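Local coordinates for flagellar protein FliT (Bordetella bronchiseptica, PDB 3H3M) that probably serves as a cytosolic export chaperone in flagellar assembly, as FliT relatives do for the filament-cap protein, at residues E22-I27 against G75-L80; T31-A36 against L47-E52; S41-V46 against L96-R101; Q51-L56 against E86-V91. All blocks are in the same frame, centred on the assembly; numbering follows the deposited sequence.

Interaction 1: E22-I27 against G75-L80; sequences EIYQDI and GMKFDL
Tyr-24 and Leu-80 face each other where helix segments 22-27 and 75-80 run in nearly the same direction, their axes 9.7 Å apart at closest and inclined by 23°. The meeting is apolar. Leu-80 CD1 points at the root of the tyrosine side chain, 3.7 Å from Tyr-24 CB, and also lies against Gln-25 N, while its second methyl, CD2, comes to 4.1 Å from Gln-25 OE1, with the two side chains at about a right angle. Beside this, Lys-77 lays its methylenes obliquely over one face of the Tyr-24 ring. Lys-77 CG makes a CH-pi contact 4.1 Å from the ring centroid, displaced toward the rim; CD follows at 3.5 Å from Tyr-24 CE1, and CE reaches the phenol oxygen. Placing CG opposite the lysine's own backbone N (chi1 162°) sends the chain along the tyrosine in this way. Both polar ends find partners elsewhere: Tyr-24 OH bonds to Glu-64, and Gln-25 NE2 to Asn-29. Leu-81 of the second subunit also packs on Tyr-24, so the ring helps line the dimer interface. Parallel pairing of the first and third helices, with an antiparallel second, is typical of an up-down-up three-helix fold.

Interaction 2: T31-A36 against L47-E52; sequences TSRMLA and LNHGQE
Arg-33 and Met-34 meet His-49 across the antiparallel helical hairpin formed by helices 20-39 and 43-63, whose segments here run at 174° with axes 9.5 Å apart. His-49 is contacted over one ring face and at NE2. The face receives Arg-33 CB in a CH-pi contact, 4.1 Å from the centroid, and His-49 NE2 is 2.9 Å from a water. That water donates to Arg-33 O, 3.1 Å away, bridging the imidazole to a helix carbonyl. The arginine chain bends at chi3 (-86°), and the guanidinium, almost perpendicular to the imidazole, looks past the ring to Glu-52. Arg-33 NH1 and Glu-52 OE1 lie 3.4 Å apart, a salt bridge whose hydrogen bond is weak; the carboxylate oxygen approaches the guanidinium edge, and the two planes are 42° apart. On the flank turned to helix 72-105, Thr-31 OG1 bonds to the carbonyls of Ile-27 and Ala-28, Ser-32 OG also bonds to Ala-28 O, and Asn-87 ND2 reaches both hydroxyls. Buried selenomethionine Met-34 packs on Tyr-53 and on Arg-92 of the second subunit. It slides past the histidine in the opposite direction, Met-34 CG coming to 3.7 Å from His-49 CB.

Interaction 3: S41-V46 against L96-R101; sequences SNWDLV and LPQLAR
Trp-43 presents the edge of its six-membered ring to the side-chain amide of Gln-98. Gln-98 NE2 lies close to the indole plane, 3.6 Å from Trp-43 CZ2, and Gln-98 OE1 is equally near that carbon, so the amide lies obliquely against the rim and not over the indole face. The two planes are 65° apart. An extended chain beyond CG (chi2 176°) lets the glutamine span the distance between backbones whose nearest CA atoms, those of Ser-41 and Gln-98, are 9.5 Å apart. Ser-41 completes the group: its carbonyl carbon C rests over the centre of one indole face, and its OG comes to 3.7 Å from Gln-98 OE1. The turn between the helices ends one helix and starts the next. Ser-41, with positive phi, is the C-prime residue of a Schellman motif closing helix 20-39, in which Asn-42 N reaches Ala-37 O and Ser-41 N reaches Ala-38 O. Asn-42 then N-caps helix 43-63, its OD1 accepting from Leu-45 N at 3.1 Å with the donor well above the carbonyl plane. Leu-99 of the second subunit also packs on Trp-43. Gln-98 NE2 is hydrogen-bonded to Leu-94 O on its own helix; what joins the hairpin turn to helix 72-105 here is therefore mainly van der Waals contact of an amide with an aromatic rim, burying just 99 Å².

Interaction 4: Q51-L56 against E86-V91; sequences QEYVCL and ENDAAV
Tyr-53 and Asp-88 reach toward each other from opposite directions, their CA atoms 11.5 Å apart. Polar contact comes first: Tyr-53 OH stands 3.2 Å from Asp-88 OD2, with ring and carboxylate planes 35° apart. The tyrosine gets there by setting CG opposite its backbone N (chi1 -173°), which directs the long ring straight at helix 72-105. The direct contact buries only 61 Å², because just the tyrosine hydroxyl meets the carboxylate; the rest of the ring takes no part in touching segment 86-91. Charge is the second theme. Asp-88 OD2 lies close to the same atom of Asp-88 of the second subunit, both in buried surroundings, an arrangement that would be expected to raise the proton affinity of at least one carboxylate. Some compensation may come from Arg-92 of the second subunit, whose NH1 forms a long, weak ion pair with Asp-88 OD1 and whose guanidinium makes a cation-pi contact with the Tyr-53 ring. Also from the second subunit, Leu-85 O has a weak hydrogen bond with the phenol oxygen, and Ala-89 supplies apolar packing against Tyr-53. Within the chain the pair joins helix 43-63 to helix 72-105, and helix 20-39 packs beside it: Thr-31 touches Tyr-53 and Met-34 touches Asp-88, so all three helices of the subunit converge on this point.

Three helices, 20-39, 43-63 and 72-105, carry all four contacts, each pair of helices being joined at least once. Interaction 4 lies about 3 Å from the centre of the chain; interaction 2 is about 6 Å from interaction 4, centre to centre, and shares Gln-51 and Glu-52 with it. Interactions 1 and 3 sit on opposite sides of the chain's centre, their centres about 26 Å apart, and do not touch. Along the sequence, helix 20-39 supplies 22-27 and 31-36, the turn and helix 43-63 supply 41-46, 47-52 and 51-56, and helix 72-105 closes interactions 1, 4 and 3 in turn. All four contacts also reach the second subunit, so the same helices serve the subunit core and the dimer interface.

Interaction 1: E22-I27 against G75-L80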
loop_
_atom_site.group_PDB
_atom_site.type_symbol
_atom_site.label_atom_id
_atom_site.label_comp_id
_atom_site.label_asym_id
_atom_site.label_seq_id
_atom_site.Cartn_x
_atom_site.Cartn_y
_atom_site.Cartn_z
ATOM N N GLU A 22 -13.456 8.727 -8.223
ATOM C CA GLU A 22 -13.900 9.169 -6.884
ATOM C C GLU A 22 -13.328 8.259 -5.823
ATOM O O GLU A 22 -12.915 8.738 -4.766
ATOM C CB GLU A 22 -15.430 9.225 -6.755
ATOM N N ILE A 23 -13.297 6.954 -6.112
ATOM C CA ILE A 23 -12.781 5.961 -5.154
ATOM C C ILE A 23 -11.253 6.009 -5.006
ATOM O O ILE A 23 -10.746 5.842 -3.905
ATOM C CB ILE A 23 -13.260 4.516 -5.492
ATOM C CG1 ILE A 23 -14.801 4.428 -5.451
ATOM C CG2 ILE A 23 -12.638 3.496 -4.552
ATOM C CD1 ILE A 23 -15.494 4.930 -4.114
ATOM N N TYR A 24 -10.520 6.235 -6.084
ATOM C CA TYR A 24 -9.097 6.394 -5.946
ATOM C C TYR A 24 -8.779 7.596 -5.058
ATOM O O TYR A 24 -7.849 7.574 -4.261
ATOM C CB TYR A 24 -8.414 6.563 -7.294
ATOM C CG TYR A 24 -8.213 5.272 -8.067
ATOM C CD1 TYR A 24 -8.861 5.063 -9.271
ATOM C CD2 TYR A 24 -7.372 4.267 -7.598
ATOM C CE1 TYR A 24 -8.688 3.888 -9.983
ATOM C CE2 TYR A 24 -7.200 3.083 -8.310
ATOM C CZ TYR A 24 -7.854 2.904 -9.508
ATOM O OH TYR A 24 -7.710 1.750 -10.253
ATOM N N GLN A 25 -9.553 8.660 -5.217
ATOM C CA GLN A 25 -9.351 9.861 -4.415
ATOM C C GLN A 25 -9.557 9.519 -2.941
ATOM O O GLN A 25 -8.719 9.821 -2.115
ATOM C CB GLN A 25 -10.304 10.968 -4.887
ATOM C CG GLN A 25 -10.194 12.241 -4.095
ATOM C CD GLN A 25 -8.906 12.940 -4.351
ATOM O OE1 GLN A 25 -8.712 13.479 -5.440
ATOM N NE2 GLN A 25 -8.006 12.957 -3.356
ATOM N N ASP A 26 -10.659 8.845 -2.637
ATOM C CA ASP A 26 -10.983 8.465 -1.267
ATOM C C ASP A 26 -9.942 7.598 -0.629
ATOM O O ASP A 26 -9.730 7.713 0.576
ATOM C CB ASP A 26 -12.347 7.760 -1.184
ATOM C CG ASP A 26 -13.501 8.673 -1.559
ATOM O OD1 ASP A 26 -13.493 9.856 -1.152
ATOM O OD2 ASP A 26 -14.406 8.225 -2.291
ATOM N N ILE A 27 -9.342 6.694 -1.409
ATOM C CA ILE A 27 -8.259 5.814 -0.915
ATOM C C ILE A 27 -6.969 6.596 -0.671
ATOM O O ILE A 27 -6.259 6.352 0.322
ATOM C CB ILE A 27 -7.942 4.596 -1.872
ATOM C CG1 ILE A 27 -9.120 3.601 -1.926
ATOM C CG2 ILE A 27 -6.636 3.859 -1.413
ATOM C CD1 ILE A 27 -9.060 2.588 -3.062
ATOM N N GLY A 75 -3.902 10.414 -16.350
ATOM C CA GLY A 75 -2.844 11.051 -15.582
ATOM C C GLY A 75 -3.236 11.370 -14.149
ATOM O O GLY A 75 -2.380 11.384 -13.278
HETATM N N MSE A 76 -4.521 11.624 -13.910
HETATM C CA MSE A 76 -5.040 11.886 -12.570
HETATM C C MSE A 76 -5.017 10.616 -11.697
HETATM O O MSE A 76 -4.647 10.660 -10.515
HETATM C CB MSE A 76 -6.479 12.378 -12.675
HETATM C CG MSE A 76 -6.956 13.282 -11.538
HETATM SE SE MSE A 76 -8.413 14.517 -12.220
HETATM C CE MSE A 76 -7.817 14.983 -14.054
ATOM N N LYS A 77 -5.447 9.499 -12.282
ATOM C CA LYS A 77 -5.510 8.224 -11.562
ATOM C C LYS A 77 -4.083 7.809 -11.286
ATOM O O LYS A 77 -3.741 7.515 -10.163
ATOM C CB LYS A 77 -6.294 7.170 -12.363
ATOM C CG LYS A 77 -6.089 5.719 -11.970
ATOM C CD LYS A 77 -6.974 4.796 -12.851
ATOM C CE LYS A 77 -6.349 3.420 -13.129
ATOM N NZ LYS A 77 -5.825 3.324 -14.531
ATOM N N PHE A 78 -3.248 7.847 -12.311
ATOM C CA PHE A 78 -1.837 7.559 -12.166
ATOM C C PHE A 78 -1.226 8.305 -10.987
ATOM O O PHE A 78 -0.504 7.698 -10.208
ATOM C CB PHE A 78 -1.126 7.935 -13.458
ATOM C CG PHE A 78 0.313 7.537 -13.503
ATOM C CD1 PHE A 78 0.723 6.500 -14.334
ATOM C CD2 PHE A 78 1.268 8.222 -12.750
ATOM C CE1 PHE A 78 2.061 6.146 -14.404
ATOM C CE2 PHE A 78 2.596 7.872 -12.803
ATOM C CZ PHE A 78 2.998 6.836 -13.628
ATOM N N ASP A 79 -1.513 9.604 -10.881
ATOM C CA ASP A 79 -1.095 10.447 -9.749
ATOM C C ASP A 79 -1.615 9.936 -8.415
ATOM O O ASP A 79 -0.854 9.746 -7.454
ATOM C CB ASP A 79 -1.627 11.881 -9.903
ATOM C CG ASP A 79 -0.756 12.763 -10.791
ATOM O OD1 ASP A 79 0.042 12.277 -11.625
ATOM O OD2 ASP A 79 -0.893 13.989 -10.641
ATOM N N LEU A 80 -2.928 9.734 -8.361
ATOM C CA LEU A 80 -3.568 9.150 -7.176
ATOM C C LEU A 80 -2.906 7.854 -6.714
ATOM O O LEU A 80 -2.596 7.703 -5.528
ATOM C CB LEU A 80 -5.054 8.946 -7.431
ATOM C CG LEU A 80 -5.785 10.287 -7.493
ATOM C CD1 LEU A 80 -7.281 10.082 -7.734
ATOM C CD2 LEU A 80 -5.520 11.099 -6.216
#

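Interaction 2: T31-A36 against L47-E52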
loop_
_atom_site.group_PDB
_atom_site.type_symbol
_atom_site.label_atom_id
_atom_site.label_comp_id
_atom_site.label_asym_id
_atom_site.label_seq_id
_atom_site.Cartn_x
_atom_site.Cartn_y
_atom_site.Cartn_z
ATOM N N THR A 31 -5.403 6.911 2.915
ATOM C CA THR A 31 -3.992 6.540 3.108
ATOM C C THR A 31 -3.177 7.704 3.672
ATOM O O THR A 31 -2.209 7.476 4.396
ATOM C CB THR A 31 -3.359 5.953 1.815
ATOM O OG1 THR A 31 -3.489 6.895 0.746
ATOM C CG2 THR A 31 -4.037 4.663 1.437
ATOM N N SER A 32 -3.603 8.940 3.378
ATOM C CA SER A 32 -2.985 10.132 3.959
ATOM C C SER A 32 -3.336 10.256 5.463
ATOM O O SER A 32 -2.490 10.627 6.293
ATOM C CB SER A 32 -3.391 11.401 3.186
ATOM O OG SER A 32 -2.830 11.446 1.864
ATOM N N ARG A 33 -4.578 9.944 5.819
ATOM C CA ARG A 33 -4.945 9.828 7.237
ATOM C C ARG A 33 -4.125 8.726 7.899
ATOM O O ARG A 33 -3.637 8.897 9.026
ATOM C CB ARG A 33 -6.454 9.559 7.402
ATOM C CG ARG A 33 -7.299 10.844 7.469
ATOM C CD ARG A 33 -8.769 10.553 7.465
ATOM N NE ARG A 33 -9.227 10.437 6.084
ATOM C CZ ARG A 33 -10.260 9.703 5.643
ATOM N NH1 ARG A 33 -11.017 8.974 6.488
ATOM N NH2 ARG A 33 -10.533 9.701 4.318
HETATM N N MSE A 34 -3.910 7.604 7.215
HETATM C CA MSE A 34 -3.132 6.537 7.863
HETATM C C MSE A 34 -1.740 7.035 8.146
HETATM O O MSE A 34 -1.191 6.778 9.218
HETATM C CB MSE A 34 -3.010 5.287 7.033
HETATM C CG MSE A 34 -4.279 4.686 6.705
HETATM SE SE MSE A 34 -3.912 2.942 5.906
HETATM C CE MSE A 34 -2.971 3.527 4.252
ATOM N N LEU A 35 -1.177 7.720 7.163
ATOM C CA LEU A 35 0.162 8.349 7.316
ATOM C C LEU A 35 0.248 9.307 8.511
ATOM O O LEU A 35 1.211 9.238 9.240
ATOM C CB LEU A 35 0.594 9.078 6.056
ATOM C CG LEU A 35 2.048 9.565 5.989
ATOM C CD1 LEU A 35 3.036 8.517 6.527
ATOM C CD2 LEU A 35 2.419 10.002 4.550
ATOM N N ALA A 36 -0.749 10.175 8.693
ATOM C CA ALA A 36 -0.794 11.057 9.857
ATOM C C ALA A 36 -0.804 10.294 11.209
ATOM O O ALA A 36 -0.068 10.645 12.110
ATOM C CB ALA A 36 -2.011 12.071 9.761
ATOM N N LEU A 47 -4.564 0.993 12.078
ATOM C CA LEU A 47 -5.323 -0.247 11.875
ATOM C C LEU A 47 -6.818 0.005 11.730
ATOM O O LEU A 47 -7.489 -0.646 10.961
ATOM C CB LEU A 47 -5.159 -1.178 13.073
ATOM C CG LEU A 47 -4.094 -2.265 12.994
ATOM C CD1 LEU A 47 -4.220 -3.123 14.262
ATOM C CD2 LEU A 47 -4.165 -3.088 11.694
ATOM N N ASN A 48 -7.343 0.934 12.528
ATOM C CA ASN A 48 -8.752 1.219 12.442
ATOM C C ASN A 48 -9.114 1.797 11.071
ATOM O O ASN A 48 -10.156 1.476 10.530
ATOM C CB ASN A 48 -9.195 2.148 13.541
ATOM C CG ASN A 48 -10.598 2.592 13.341
ATOM O OD1 ASN A 48 -11.537 1.855 13.602
ATOM N ND2 ASN A 48 -10.759 3.796 12.820
ATOM N N HIS A 49 -8.218 2.620 10.509
ATOM C CA HIS A 49 -8.388 3.160 9.131
ATOM C C HIS A 49 -8.397 2.056 8.064
ATOM O O HIS A 49 -9.001 2.205 7.014
ATOM C CB HIS A 49 -7.264 4.108 8.785
ATOM C CG HIS A 49 -7.356 5.431 9.438
ATOM N ND1 HIS A 49 -8.514 6.171 9.448
ATOM C CD2 HIS A 49 -6.411 6.205 10.017
ATOM C CE1 HIS A 49 -8.287 7.330 10.046
ATOM N NE2 HIS A 49 -7.021 7.373 10.415
ATOM N N GLY A 50 -7.709 0.953 8.326
ATOM C CA GLY A 50 -7.742 -0.199 7.442
ATOM C C GLY A 50 -9.126 -0.777 7.227
ATOM O O GLY A 50 -9.372 -1.474 6.227
ATOM N N GLN A 51 -10.056 -0.520 8.145
ATOM C CA GLN A 51 -11.410 -1.069 7.958
ATOM C C GLN A 51 -12.114 -0.405 6.780
ATOM O O GLN A 51 -12.650 -1.070 5.884
ATOM C CB GLN A 51 -12.229 -0.960 9.232
ATOM C CG GLN A 51 -11.842 -2.056 10.266
ATOM N N GLU A 52 -12.063 0.918 6.763
ATOM C CA GLU A 52 -12.565 1.697 5.641
ATOM C C GLU A 52 -11.819 1.305 4.374
ATOM O O GLU A 52 -12.424 1.131 3.323
ATOM C CB GLU A 52 -12.361 3.184 5.939
ATOM C CG GLU A 52 -13.328 4.132 5.221
ATOM C CD GLU A 52 -13.005 5.594 5.474
ATOM O OE1 GLU A 52 -12.642 5.944 6.627
ATOM O OE2 GLU A 52 -13.115 6.395 4.512
HETATM O O HOH W 1 -5.689 9.896 11.057
#

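Interaction 3: S41-V46 against L96-R101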
loop_
_atom_site.group_PDB
_atom_site.type_symbol
_atom_site.label_atom_id
_atom_site.label_comp_id
_atom_site.label_asym_id
_atom_site.label_seq_id
_atom_site.Cartn_x
_atom_site.Cartn_y
_atom_site.Cartn_z
ATOM N N SER A 41 2.606 7.780 15.769
ATOM C CA SER A 41 2.735 6.455 16.382
ATOM C C SER A 41 1.427 5.875 16.912
ATOM O O SER A 41 1.410 5.163 17.902
ATOM C CB SER A 41 3.808 6.458 17.491
ATOM O OG SER A 41 5.118 6.755 16.957
ATOM N N ASN A 42 0.335 6.150 16.227
ATOM C CA ASN A 42 -0.960 5.689 16.700
ATOM C C ASN A 42 -1.270 4.506 15.829
ATOM O O ASN A 42 -1.958 4.582 14.809
ATOM C CB ASN A 42 -2.030 6.788 16.648
ATOM C CG ASN A 42 -3.242 6.452 17.473
ATOM O OD1 ASN A 42 -3.645 5.274 17.564
ATOM N ND2 ASN A 42 -3.867 7.486 18.083
ATOM N N TRP A 43 -0.683 3.407 16.231
ATOM C CA TRP A 43 -0.755 2.184 15.460
ATOM C C TRP A 43 -2.179 1.696 15.376
ATOM O O TRP A 43 -2.613 1.310 14.317
ATOM C CB TRP A 43 0.208 1.158 16.052
ATOM C CG TRP A 43 1.557 1.800 16.283
ATOM C CD1 TRP A 43 2.223 1.927 17.464
ATOM C CD2 TRP A 43 2.371 2.457 15.298
ATOM N NE1 TRP A 43 3.408 2.588 17.269
ATOM C CE2 TRP A 43 3.519 2.928 15.953
ATOM C CE3 TRP A 43 2.233 2.677 13.939
ATOM C CZ2 TRP A 43 4.532 3.581 15.299
ATOM C CZ3 TRP A 43 3.218 3.372 13.295
ATOM C CH2 TRP A 43 4.367 3.811 13.980
ATOM N N ASP A 44 -2.929 1.853 16.447
ATOM C CA ASP A 44 -4.314 1.353 16.529
ATOM C C ASP A 44 -5.296 2.145 15.665
ATOM O O ASP A 44 -6.257 1.576 15.139
ATOM C CB ASP A 44 -4.805 1.309 17.995
ATOM C CG ASP A 44 -4.360 0.046 18.718
ATOM O OD1 ASP A 44 -4.122 -0.988 18.019
ATOM O OD2 ASP A 44 -4.229 0.065 19.961
ATOM N N LEU A 45 -5.024 3.423 15.488
ATOM C CA LEU A 45 -5.762 4.237 14.566
ATOM C C LEU A 45 -5.432 3.809 13.156
ATOM O O LEU A 45 -6.341 3.572 12.328
ATOM C CB LEU A 45 -5.461 5.744 14.791
ATOM C CG LEU A 45 -6.149 6.731 13.864
ATOM C CD1 LEU A 45 -7.669 6.440 13.678
ATOM C CD2 LEU A 45 -5.862 8.132 14.379
ATOM N N VAL A 46 -4.147 3.634 12.869
ATOM C CA VAL A 46 -3.750 3.219 11.518
ATOM C C VAL A 46 -4.538 1.971 11.158
ATOM O O VAL A 46 -5.126 1.906 10.073
ATOM C CB VAL A 46 -2.244 2.929 11.413
ATOM C CG1 VAL A 46 -1.937 2.255 10.110
ATOM C CG2 VAL A 46 -1.437 4.217 11.589
ATOM N N LEU A 96 8.044 0.184 10.904
ATOM C CA LEU A 96 8.816 -1.037 10.947
ATOM C C LEU A 96 10.169 -0.855 11.631
ATOM O O LEU A 96 10.659 -1.809 12.283
ATOM C CB LEU A 96 8.928 -1.687 9.541
ATOM C CG LEU A 96 7.650 -2.311 8.895
ATOM C CD1 LEU A 96 8.018 -3.126 7.685
ATOM C CD2 LEU A 96 6.817 -3.139 9.907
ATOM N N PRO A 97 10.786 0.340 11.525
ATOM C CA PRO A 97 12.066 0.418 12.250
ATOM C C PRO A 97 11.845 0.349 13.758
ATOM O O PRO A 97 12.618 -0.260 14.474
ATOM C CB PRO A 97 12.639 1.755 11.799
ATOM C CG PRO A 97 11.969 2.031 10.518
ATOM C CD PRO A 97 10.589 1.525 10.681
ATOM N N GLN A 98 10.729 0.898 14.224
ATOM C CA GLN A 98 10.349 0.754 15.641
ATOM C C GLN A 98 9.999 -0.680 16.032
ATOM O O GLN A 98 10.329 -1.129 17.129
ATOM C CB GLN A 98 9.166 1.657 15.977
ATOM C CG GLN A 98 9.459 3.128 15.799
ATOM C CD GLN A 98 8.215 4.014 16.046
ATOM O OE1 GLN A 98 7.589 3.980 17.143
ATOM N NE2 GLN A 98 7.867 4.831 15.026
ATOM N N LEU A 99 9.300 -1.387 15.151
ATOM C CA LEU A 99 8.944 -2.788 15.420
ATOM C C LEU A 99 10.199 -3.626 15.499
ATOM O O LEU A 99 10.406 -4.292 16.500
ATOM C CB LEU A 99 8.037 -3.321 14.317
ATOM C CG LEU A 99 7.437 -4.698 14.493
ATOM C CD1 LEU A 99 7.204 -5.103 15.984
ATOM C CD2 LEU A 99 6.157 -4.675 13.663
ATOM N N ALA A 100 11.033 -3.563 14.460
ATOM C CA ALA A 100 12.314 -4.290 14.417
ATOM C C ALA A 100 13.115 -4.114 15.701
ATOM O O ALA A 100 13.506 -5.087 16.343
ATOM C CB ALA A 100 13.176 -3.854 13.199
ATOM N N ARG A 101 13.349 -2.855 16.042
ATOM C CA ARG A 101 14.050 -2.458 17.267
ATOM C C ARG A 101 13.486 -3.123 18.538
ATOM O O ARG A 101 14.219 -3.757 19.314
ATOM C CB ARG A 101 13.987 -0.918 17.365
ATOM C CG ARG A 101 14.303 -0.305 18.724
ATOM C CD ARG A 101 15.716 -0.647 19.131
ATOM N NE ARG A 101 16.190 0.156 20.254
ATOM C CZ ARG A 101 17.396 0.036 20.793
ATOM N NH1 ARG A 101 18.252 -0.867 20.332
ATOM N NH2 ARG A 101 17.747 0.818 21.800
#

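Interaction 4: Q51-L56 against E86-V91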
loop_
_atom_site.group_PDB
_atom_site.type_symbol
_atom_site.label_atom_id
_atom_site.label_comp_id
_atom_site.label_asym_id
_atom_site.label_seq_id
_atom_site.Cartn_x
_atom_site.Cartn_y
_atom_site.Cartn_z
ATOM N N GLN A 51 -10.056 -0.520 8.145
ATOM C CA GLN A 51 -11.410 -1.069 7.958
ATOM C C GLN A 51 -12.114 -0.405 6.780
ATOM O O GLN A 51 -12.650 -1.070 5.884
ATOM C CB GLN A 51 -12.229 -0.960 9.232
ATOM C CG GLN A 51 -11.842 -2.056 10.266
ATOM N N GLU A 52 -12.063 0.918 6.763
ATOM C CA GLU A 52 -12.565 1.697 5.641
ATOM C C GLU A 52 -11.819 1.305 4.374
ATOM O O GLU A 52 -12.424 1.131 3.323
ATOM C CB GLU A 52 -12.361 3.184 5.939
ATOM C CG GLU A 52 -13.328 4.132 5.221
ATOM C CD GLU A 52 -13.005 5.594 5.474
ATOM O OE1 GLU A 52 -12.642 5.944 6.627
ATOM O OE2 GLU A 52 -13.115 6.395 4.512
ATOM N N TYR A 53 -10.504 1.134 4.494
ATOM C CA TYR A 53 -9.614 0.841 3.364
ATOM C C TYR A 53 -10.088 -0.352 2.573
ATOM O O TYR A 53 -10.087 -0.318 1.370
ATOM C CB TYR A 53 -8.192 0.616 3.885
ATOM C CG TYR A 53 -7.081 0.452 2.858
ATOM C CD1 TYR A 53 -6.266 1.536 2.466
ATOM C CD2 TYR A 53 -6.795 -0.804 2.321
ATOM C CE1 TYR A 53 -5.207 1.361 1.545
ATOM C CE2 TYR A 53 -5.744 -0.983 1.412
ATOM C CZ TYR A 53 -4.951 0.101 1.028
ATOM O OH TYR A 53 -3.912 -0.133 0.137
ATOM N N VAL A 54 -10.521 -1.393 3.267
ATOM C CA VAL A 54 -10.940 -2.650 2.635
ATOM C C VAL A 54 -12.305 -2.510 1.970
ATOM O O VAL A 54 -12.585 -3.124 0.930
ATOM C CB VAL A 54 -10.945 -3.784 3.687
ATOM C CG1 VAL A 54 -11.762 -5.009 3.237
ATOM C CG2 VAL A 54 -9.495 -4.170 4.016
ATOM N N CYS A 55 -13.138 -1.675 2.576
ATOM C CA CYS A 55 -14.423 -1.284 1.991
ATOM C C CYS A 55 -14.239 -0.621 0.639
ATOM O O CYS A 55 -14.950 -0.907 -0.312
ATOM C CB CYS A 55 -15.131 -0.270 2.907
ATOM S SG CYS A 55 -16.535 -0.918 3.775
ATOM N N LEU A 56 -13.276 0.298 0.621
ATOM C CA LEU A 56 -12.984 1.179 -0.496
ATOM C C LEU A 56 -12.380 0.370 -1.651
ATOM O O LEU A 56 -12.675 0.616 -2.811
ATOM C CB LEU A 56 -12.048 2.317 -0.020
ATOM C CG LEU A 56 -12.478 3.813 -0.054
ATOM C CD1 LEU A 56 -14.004 4.089 0.108
ATOM C CD2 LEU A 56 -11.638 4.692 0.929
ATOM N N GLU A 86 2.956 5.763 -2.334
ATOM C CA GLU A 86 3.907 6.527 -1.508
ATOM C C GLU A 86 3.461 6.582 -0.039
ATOM O O GLU A 86 4.275 6.491 0.896
ATOM C CB GLU A 86 4.045 7.965 -2.007
ATOM C CG GLU A 86 4.887 8.163 -3.233
ATOM C CD GLU A 86 5.059 9.657 -3.596
ATOM O OE1 GLU A 86 4.235 10.501 -3.159
ATOM O OE2 GLU A 86 6.033 9.964 -4.328
ATOM N N ASN A 87 2.162 6.735 0.166
ATOM C CA ASN A 87 1.613 6.728 1.521
ATOM C C ASN A 87 1.748 5.405 2.216
ATOM O O ASN A 87 2.108 5.338 3.399
ATOM C CB ASN A 87 0.171 7.183 1.503
ATOM C CG ASN A 87 0.049 8.667 1.387
ATOM O OD1 ASN A 87 1.028 9.408 1.641
ATOM N ND2 ASN A 87 -1.161 9.142 1.018
ATOM N N ASP A 88 1.522 4.352 1.467
ATOM C CA ASP A 88 1.641 2.997 1.971
ATOM C C ASP A 88 3.084 2.758 2.375
ATOM O O ASP A 88 3.368 2.257 3.465
ATOM C CB ASP A 88 1.181 2.014 0.888
ATOM C CG ASP A 88 -0.337 1.690 0.956
ATOM O OD1 ASP A 88 -1.069 2.398 1.674
ATOM O OD2 ASP A 88 -0.797 0.680 0.322
ATOM N N ALA A 89 4.017 3.159 1.512
ATOM C CA ALA A 89 5.460 2.980 1.814
ATOM C C ALA A 89 5.871 3.779 3.051
ATOM O O ALA A 89 6.630 3.308 3.885
ATOM C CB ALA A 89 6.305 3.356 0.630
ATOM N N ALA A 90 5.341 4.996 3.160
ATOM C CA ALA A 90 5.739 5.926 4.215
ATOM C C ALA A 90 5.273 5.396 5.591
ATOM O O ALA A 90 6.016 5.502 6.566
ATOM C CB ALA A 90 5.235 7.333 3.928
ATOM N N VAL A 91 4.079 4.802 5.650
ATOM C CA VAL A 91 3.563 4.159 6.891
ATOM C C VAL A 91 4.497 3.040 7.353
ATOM O O VAL A 91 4.916 2.970 8.507
ATOM C CB VAL A 91 2.066 3.598 6.743
ATOM C CG1 VAL A 91 1.723 2.684 7.915
ATOM C CG2 VAL A 91 0.972 4.762 6.672
#